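Local coordinates for protein xylose isomerase-like TIM barrel (Anabaena variabilis ATCC 29413, PDB 2QW5) that binds a zinc ion and D-xylose in its barrel and is probably a sugar or sugar-phosphate isomerase or epimerase, at residues A[115-119]-A[172-178]; A[21-25]-A[66-70]. All coordinates share one frame; numbering follows the deposited sequence. Where two conformers were deposited one is given.

Interaction 1 of 2, residues A[115-119]-A[172-178]; sequences VDITA and YAEIKKV
K176 and Y172, one turn apart near the end of helix 148-176, both reach across to D116 on helix 101-120. K176 can be followed outward. Its CB lies 3.8 Å from CG1 of V115, and CG touches the same methyl. CD then passes beside OD1 of D116, and CE touches both that oxygen and CB of A119, 3.9 Å from the latter. Bends at the second and third side-chain torsions curl the chain along the neighbouring helix, bringing NZ to OD1 of D116 at 3.3 Å, a salt bridge whose hydrogen bond is weak. A water accepts from NZ and donates to the backbone O of D116, giving the ammonium a second link to the same residue.

OH of Y172 also donates to OD1 of D116, modelled at a very short 2.4 Å. OD1 lies in the plane of the phenol ring, at its edge, and the carboxylate is turned 54° against that ring. One oxygen thus serves both partners. A phenylalanine in place of Y172 would probably leave the D116 carboxylate with the weak lysine bond as its partner across this contact, and freer to turn.

Beneath this polar layer V115 fills the centre. With CG1 anti to the backbone N (chi1 171°), that methyl meets CA of A173 at 4.0 Å and CG2 of V178 at 4.0 Å. V178 follows K177, whose positive phi closes the helix in a Schellman motif, and its CG1 rests on CG2 of T118. M126 of strand 125-128 and L180 of strand 179-182 underlie the apolar side. The two short helical segments run 13° from parallel, outside consecutive strands of a closed parallel barrel, as successive helices of a TIM barrel do.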
ATOM      1  N   VAL A 115     -24.915   1.949  21.745  1.00 17.15           N
ATOM      2  CA  VAL A 115     -26.198   2.587  22.144  1.00 15.25           C
ATOM      3  C   VAL A 115     -26.197   2.757  23.720  1.00 12.68           C
ATOM      4  O   VAL A 115     -26.563   3.791  24.196  1.00 15.54           O
ATOM      5  CB  VAL A 115     -27.481   1.814  21.681  1.00 18.69           C
ATOM      6  CG1 VAL A 115     -28.763   2.406  22.311  1.00 15.77           C
ATOM      7  CG2 VAL A 115     -27.646   1.765  20.122  1.00 11.09           C
ATOM      8  N   ASP A 116     -25.837   1.710  24.480  1.00 11.92           N
ATOM      9  CA  ASP A 116     -25.773   1.778  25.957  1.00 14.71           C
ATOM     10  C   ASP A 116     -24.860   2.867  26.464  1.00 17.24           C
ATOM     11  O   ASP A 116     -25.211   3.594  27.393  1.00 16.58           O
ATOM     12  CB  ASP A 116     -25.296   0.466  26.590  1.00 17.39           C
ATOM     13  CG  ASP A 116     -26.283  -0.689  26.425  1.00 21.15           C
ATOM     14  OD1 ASP A 116     -27.463  -0.455  26.106  1.00 21.32           O
ATOM     15  OD2 ASP A 116     -25.864  -1.840  26.677  1.00 20.25           O
ATOM     16  N   ILE A 117     -23.678   2.975  25.856  1.00 18.11           N
ATOM     17  CA  ILE A 117     -22.706   4.048  26.209  1.00 17.21           C
ATOM     18  C   ILE A 117     -23.297   5.455  25.933  1.00 16.44           C
ATOM     19  O   ILE A 117     -23.110   6.404  26.705  1.00 17.08           O
ATOM     20  CB  ILE A 117     -21.383   3.839  25.374  1.00 18.25           C
ATOM     21  CG1 ILE A 117     -20.633   2.599  25.876  1.00 19.13           C
ATOM     22  CG2 ILE A 117     -20.517   5.104  25.313  1.00 15.18           C
ATOM     23  CD1 ILE A 117     -19.448   2.221  24.972  1.00 18.32           C
ATOM     24  N   THR A 118     -23.984   5.596  24.797  1.00 15.34           N
ATOM     25  CA  THR A 118     -24.633   6.870  24.424  1.00 16.32           C
ATOM     26  C   THR A 118     -25.594   7.290  25.524  1.00 16.04           C
ATOM     27  O   THR A 118     -25.467   8.402  26.039  1.00 16.03           O
ATOM     28  CB  THR A 118     -25.362   6.781  23.048  1.00 16.57           C
ATOM     29  OG1 THR A 118     -24.401   6.419  22.078  1.00 17.69           O
ATOM     30  CG2 THR A 118     -25.995   8.154  22.648  1.00 12.69           C
ATOM     31  N   ALA A 119     -26.448   6.365  25.935  1.00 20.05           N
ATOM     32  CA  ALA A 119     -27.425   6.595  27.000  1.00 19.57           C
ATOM     33  C   ALA A 119     -26.733   6.918  28.326  1.00 19.79           C
ATOM     34  O   ALA A 119     -27.135   7.872  29.007  1.00 21.33           O
ATOM     35  CB  ALA A 119     -28.355   5.381  27.129  1.00 17.85           C
ATOM     36  N   TYR A 172     -34.186  -1.763  19.726  1.00 17.00           N
ATOM     37  CA  TYR A 172     -33.372  -1.618  20.945  1.00 17.21           C
ATOM     38  C   TYR A 172     -33.117  -0.156  21.335  1.00 17.56           C
ATOM     39  O   TYR A 172     -33.350   0.193  22.493  1.00 16.97           O
ATOM     40  CB  TYR A 172     -32.063  -2.357  20.788  1.00 19.47           C
ATOM     41  CG  TYR A 172     -31.206  -2.327  22.043  1.00 18.50           C
ATOM     42  CD1 TYR A 172     -31.509  -3.160  23.120  1.00 26.62           C
ATOM     43  CD2 TYR A 172     -30.131  -1.441  22.180  1.00 22.96           C
ATOM     44  CE1 TYR A 172     -30.761  -3.124  24.295  1.00 29.88           C
ATOM     45  CE2 TYR A 172     -29.373  -1.404  23.366  1.00 16.36           C
ATOM     46  CZ  TYR A 172     -29.681  -2.264  24.404  1.00 26.97           C
ATOM     47  OH  TYR A 172     -28.985  -2.282  25.587  1.00 23.81           O
ATOM     48  N   ALA A 173     -32.658   0.690  20.397  1.00 14.97           N
ATOM     49  CA  ALA A 173     -32.381   2.122  20.675  1.00 16.06           C
ATOM     50  C   ALA A 173     -33.617   2.935  21.131  1.00 15.51           C
ATOM     51  O   ALA A 173     -33.511   3.879  21.951  1.00 14.75           O
ATOM     52  CB  ALA A 173     -31.728   2.792  19.453  1.00 17.91           C
ATOM     53  N   GLU A 174     -34.780   2.546  20.613  1.00 17.45           N
ATOM     54  CA  GLU A 174     -36.055   3.200  20.970  0.50 19.56           C
ATOM     55  C   GLU A 174     -36.342   2.995  22.468  1.00 18.53           C
ATOM     56  O   GLU A 174     -36.699   3.954  23.180  1.00 19.07           O
ATOM     57  CB  GLU A 174     -37.203   2.715  20.058  0.50 18.58           C
ATOM     58  CG  GLU A 174     -38.446   3.603  20.119  0.50 22.27           C
ATOM     59  CD  GLU A 174     -39.607   3.137  19.232  0.50 24.79           C
ATOM     60  OE1 GLU A 174     -39.583   1.996  18.697  0.50 26.73           O
ATOM     61  OE2 GLU A 174     -40.557   3.937  19.097  0.50 25.42           O
ATOM     62  N   ILE A 175     -36.100   1.779  22.974  1.00 20.11           N
ATOM     63  CA  ILE A 175     -36.243   1.481  24.414  1.00 18.15           C
ATOM     64  C   ILE A 175     -35.277   2.375  25.226  1.00 19.16           C
ATOM     65  O   ILE A 175     -35.653   2.943  26.247  1.00 19.40           O
ATOM     66  CB  ILE A 175     -35.947   0.020  24.719  1.00 18.66           C
ATOM     67  CG1 ILE A 175     -37.006  -0.907  24.112  1.00 17.91           C
ATOM     68  CG2 ILE A 175     -35.953  -0.239  26.215  1.00 18.91           C
ATOM     69  CD1 ILE A 175     -36.672  -2.333  24.267  1.00 25.51           C
ATOM     70  N   LYS A 176     -34.057   2.538  24.708  1.00 18.17           N
ATOM     71  CA  LYS A 176     -33.007   3.356  25.317  1.00 20.28           C
ATOM     72  C   LYS A 176     -33.132   4.875  25.113  1.00 21.06           C
ATOM     73  O   LYS A 176     -32.360   5.645  25.712  1.00 18.08           O
ATOM     74  CB  LYS A 176     -31.627   2.905  24.755  1.00 23.17           C
ATOM     75  CG  LYS A 176     -31.294   1.436  25.003  1.00 21.96           C
ATOM     76  CD  LYS A 176     -31.079   1.083  26.492  1.00 21.53           C
ATOM     77  CE  LYS A 176     -29.853   1.795  27.094  1.00 26.91           C
ATOM     78  NZ  LYS A 176     -29.383   1.133  28.321  1.00 22.01           N
ATOM     79  N   LYS A 177     -34.101   5.311  24.306  1.00 19.52           N
ATOM     80  CA  LYS A 177     -34.306   6.724  23.950  1.00 19.39           C
ATOM     81  C   LYS A 177     -33.078   7.387  23.230  1.00 20.18           C
ATOM     82  O   LYS A 177     -32.725   8.546  23.480  1.00 16.17           O
ATOM     83  CB  LYS A 177     -34.783   7.518  25.164  1.00 17.89           C
ATOM     84  CG  LYS A 177     -36.058   6.943  25.786  1.00 19.83           C
ATOM     85  CD  LYS A 177     -36.559   7.753  26.966  1.00 24.29           C
ATOM     86  CE  LYS A 177     -38.073   7.699  27.059  1.00 33.29           C
ATOM     87  NZ  LYS A 177     -38.666   6.341  26.946  1.00 20.95           N
ATOM     88  N   VAL A 178     -32.451   6.613  22.338  1.00 18.99           N
ATOM     89  CA  VAL A 178     -31.311   7.076  21.536  1.00 17.37           C
ATOM     90  C   VAL A 178     -31.742   7.032  20.087  1.00 16.37           C
ATOM     91  O   VAL A 178     -32.128   5.964  19.577  1.00 16.82           O
ATOM     92  CB  VAL A 178     -30.079   6.164  21.738  1.00 18.67           C
ATOM     93  CG1 VAL A 178     -28.975   6.491  20.697  1.00 12.89           C
ATOM     94  CG2 VAL A 178     -29.609   6.221  23.221  1.00 13.94           C
TER
HETATM   95  O   HOH W   1     -27.019   2.458  29.034  1.00 20.82           O

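Interaction 2 of 2, residues A[21-25]-A[66-70]; sequences NLQPD and NYTNL
In this TIM barrel, the loop that leaves strand 11-14 and leads into helix 27-42 folds down over helix 60-76, and P24 is the residue that meets it most broadly. The pyrrolidine ring sits on the Y67 phenol: CG of P24 lies 3.6 Å from the ring centroid and only 11° off the ring normal, a CH-pi contact almost over the middle of the face. The CB end of the proline leans toward CD1 of Y67, while CD is near CZ and OH, so the saturated ring covers much of the aromatic one.

L22 approaches the same phenol differently, its CB coming to the edge near the ring plane, 4.2 Å from CE1 of Y67. Its side chain then continues into a greasy layer with L70, V33 and F50, and CB of L70 also backs CB of P24 at 4.2 Å. N66 meets the proline too, its CB 3.7 Å from CG of P24; the two side chains cross at about a right angle. The amide of N66 runs on to D25, where ND2 packs against CB at 3.5 Å, the amide and carboxylate planes 27° apart. It is the N66 rotamer, with CG anti to the carbonyl carbon, that brings the amide beside CB of D25.

The loop is shaped before it reaches the helix: OD1 of N21 accepts from N of Q23 at 2.8 Å, an Asx turn, the donor nitrogen lying 17° out of the N21 carbonyl plane. Beyond the far end of the turn, R30 of helix 27-42 donates to the backbone O of P24. A water bridges loop and helix: it lies in the plane of the Y67 ring, 2.8 Å from OH of Y67, and accepts from N of L22 at 3.0 Å.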
ATOM      1  N   ASN A  21     -10.485   9.468  20.632  1.00 19.28           N
ATOM      2  CA  ASN A  21     -10.592   8.599  21.817  1.00 22.02           C
ATOM      3  C   ASN A  21     -10.725   9.425  23.100  1.00 24.05           C
ATOM      4  O   ASN A  21      -9.787  10.126  23.511  1.00 24.44           O
ATOM      5  CB  ASN A  21      -9.368   7.674  21.914  1.00 22.69           C
ATOM      6  CG  ASN A  21      -9.578   6.508  22.869  1.00 20.58           C
ATOM      7  OD1 ASN A  21     -10.203   6.630  23.935  1.00 23.01           O
ATOM      8  ND2 ASN A  21      -9.063   5.356  22.488  1.00 22.18           N
ATOM      9  N   LEU A  22     -11.894   9.308  23.729  1.00 22.39           N
ATOM     10  CA  LEU A  22     -12.189  10.017  24.958  1.00 24.39           C
ATOM     11  C   LEU A  22     -11.454   9.452  26.192  1.00 24.38           C
ATOM     12  O   LEU A  22     -11.420  10.146  27.199  1.00 25.28           O
ATOM     13  CB  LEU A  22     -13.735  10.137  25.190  1.00 22.86           C
ATOM     14  CG  LEU A  22     -14.390  11.385  24.563  1.00 20.18           C
ATOM     15  CD1 LEU A  22     -14.003  12.627  25.382  1.00 29.21           C
ATOM     16  CD2 LEU A  22     -14.091  11.613  23.093  1.00 24.63           C
ATOM     17  N   GLN A  23     -10.877   8.240  26.114  1.00 26.82           N
ATOM     18  CA  GLN A  23     -10.135   7.600  27.225  1.00 27.51           C
ATOM     19  C   GLN A  23     -10.872   7.804  28.555  1.00 26.66           C
ATOM     20  O   GLN A  23     -10.335   8.433  29.491  1.00 25.47           O
ATOM     21  CB  GLN A  23      -8.726   8.191  27.344  1.00 28.41           C
ATOM     22  CG  GLN A  23      -7.867   8.212  26.100  1.00 30.08           C
ATOM     23  CD  GLN A  23      -6.402   8.519  26.468  1.00 32.92           C
ATOM     24  OE1 GLN A  23      -5.793   7.784  27.269  1.00 34.85           O
ATOM     25  NE2 GLN A  23      -5.841   9.578  25.891  1.00 27.87           N
ATOM     26  N   PRO A  24     -12.123   7.317  28.638  1.00 26.33           N
ATOM     27  CA  PRO A  24     -12.955   7.556  29.842  1.00 28.99           C
ATOM     28  C   PRO A  24     -12.357   7.067  31.185  1.00 29.38           C
ATOM     29  O   PRO A  24     -12.656   7.629  32.235  1.00 28.88           O
ATOM     30  CB  PRO A  24     -14.247   6.814  29.495  1.00 28.65           C
ATOM     31  CG  PRO A  24     -13.824   5.739  28.569  1.00 26.82           C
ATOM     32  CD  PRO A  24     -12.836   6.442  27.692  1.00 28.78           C
ATOM     33  N   ASP A  25     -11.524   6.040  31.102  1.00 30.92           N
ATOM     34  CA  ASP A  25     -10.731   5.463  32.218  1.00 33.99           C
ATOM     35  C   ASP A  25      -9.422   6.183  32.623  1.00 36.38           C
ATOM     36  O   ASP A  25      -8.853   5.858  33.671  1.00 41.45           O
ATOM     37  CB  ASP A  25     -10.386   3.988  31.913  1.00 35.08           C
ATOM     38  CG  ASP A  25      -9.708   3.770  30.541  1.00 41.76           C
ATOM     39  OD1 ASP A  25      -9.737   4.651  29.620  1.00 46.05           O
ATOM     40  OD2 ASP A  25      -9.172   2.651  30.370  1.00 58.36           O
ATOM     41  N   ASN A  66     -16.977   2.767  32.495  1.00 21.47           N
ATOM     42  CA  ASN A  66     -16.073   3.917  32.308  1.00 21.29           C
ATOM     43  C   ASN A  66     -16.779   5.159  31.795  1.00 20.01           C
ATOM     44  O   ASN A  66     -16.579   6.241  32.323  1.00 19.17           O
ATOM     45  CB  ASN A  66     -14.907   3.567  31.375  1.00 21.67           C
ATOM     46  CG  ASN A  66     -13.950   2.568  31.982  1.00 25.25           C
ATOM     47  OD1 ASN A  66     -13.898   2.370  33.210  1.00 25.52           O
ATOM     48  ND2 ASN A  66     -13.176   1.940  31.125  1.00 22.45           N
ATOM     49  N   TYR A  67     -17.603   5.012  30.760  1.00 18.67           N
ATOM     50  CA  TYR A  67     -18.344   6.183  30.219  1.00 17.11           C
ATOM     51  C   TYR A  67     -19.394   6.719  31.228  1.00 17.39           C
ATOM     52  O   TYR A  67     -19.664   7.918  31.260  1.00 18.45           O
ATOM     53  CB  TYR A  67     -18.953   5.864  28.828  1.00 15.89           C
ATOM     54  CG  TYR A  67     -17.886   5.824  27.726  1.00 15.50           C
ATOM     55  CD1 TYR A  67     -17.344   7.008  27.225  1.00 19.07           C
ATOM     56  CD2 TYR A  67     -17.488   4.625  27.119  1.00 22.57           C
ATOM     57  CE1 TYR A  67     -16.390   7.013  26.200  1.00 21.20           C
ATOM     58  CE2 TYR A  67     -16.525   4.619  26.070  1.00 21.99           C
ATOM     59  CZ  TYR A  67     -15.997   5.813  25.618  1.00 17.22           C
ATOM     60  OH  TYR A  67     -15.054   5.831  24.624  1.00 18.73           O
ATOM     61  N   THR A  68     -19.979   5.823  32.034  1.00 19.65           N
ATOM     62  CA  THR A  68     -20.911   6.230  33.097  1.00 17.99           C
ATOM     63  C   THR A  68     -20.113   7.105  34.078  1.00 20.30           C
ATOM     64  O   THR A  68     -20.558   8.184  34.459  1.00 24.35           O
ATOM     65  CB  THR A  68     -21.527   5.036  33.825  1.00 16.18           C
ATOM     66  OG1 THR A  68     -22.341   4.271  32.918  1.00 22.54           O
ATOM     67  CG2 THR A  68     -22.389   5.517  35.029  1.00 16.68           C
ATOM     68  N   ASN A  69     -18.908   6.668  34.420  1.00 22.61           N
ATOM     69  CA  ASN A  69     -18.037   7.442  35.312  1.00 22.66           C
ATOM     70  C   ASN A  69     -17.594   8.770  34.707  1.00 23.81           C
ATOM     71  O   ASN A  69     -17.407   9.748  35.442  1.00 26.92           O
ATOM     72  CB  ASN A  69     -16.824   6.595  35.747  1.00 26.97           C
ATOM     73  CG  ASN A  69     -17.212   5.382  36.608  1.00 32.27           C
ATOM     74  OD1 ASN A  69     -18.310   5.293  37.131  1.00 29.66           O
ATOM     75  ND2 ASN A  69     -16.297   4.445  36.735  1.00 36.19           N
ATOM     76  N   LEU A  70     -17.409   8.821  33.380  1.00 22.21           N
ATOM     77  CA  LEU A  70     -17.081  10.068  32.694  1.00 20.74           C
ATOM     78  C   LEU A  70     -18.268  11.027  32.818  1.00 21.39           C
ATOM     79  O   LEU A  70     -18.086  12.181  33.185  1.00 21.01           O
ATOM     80  CB  LEU A  70     -16.677   9.846  31.207  1.00 20.27           C
ATOM     81  CG  LEU A  70     -16.311  11.083  30.364  1.00 20.09           C
ATOM     82  CD1 LEU A  70     -15.137  11.879  30.982  1.00 21.85           C
ATOM     83  CD2 LEU A  70     -16.013  10.718  28.924  1.00 20.43           C
TER
HETATM   84  O   HOH W   2     -13.773   7.254  22.627  1.00 19.30           O

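In the fold
Both contacts lie in the outer layer of the barrel, on different sides of helix 101-120. Interaction 1 joins that helix to helix 148-176, whereas interaction 2 joins helix 60-76 to a loop after the first strand. They meet where I117, which takes no part in the contact with 172-178, packs on Y67 with CG2 3.6 Å from CD2, so three successive helices are linked. Each has a tyrosine with a different task: Y172 bonds a carboxylate at the partly exposed margin above an apolar core, while Y67 is buried, offers a face to proline and reaches the loop backbone through water. Charge pairing thus belongs to interaction 1, and apolar and CH-pi packing dominates the more buried interaction 2.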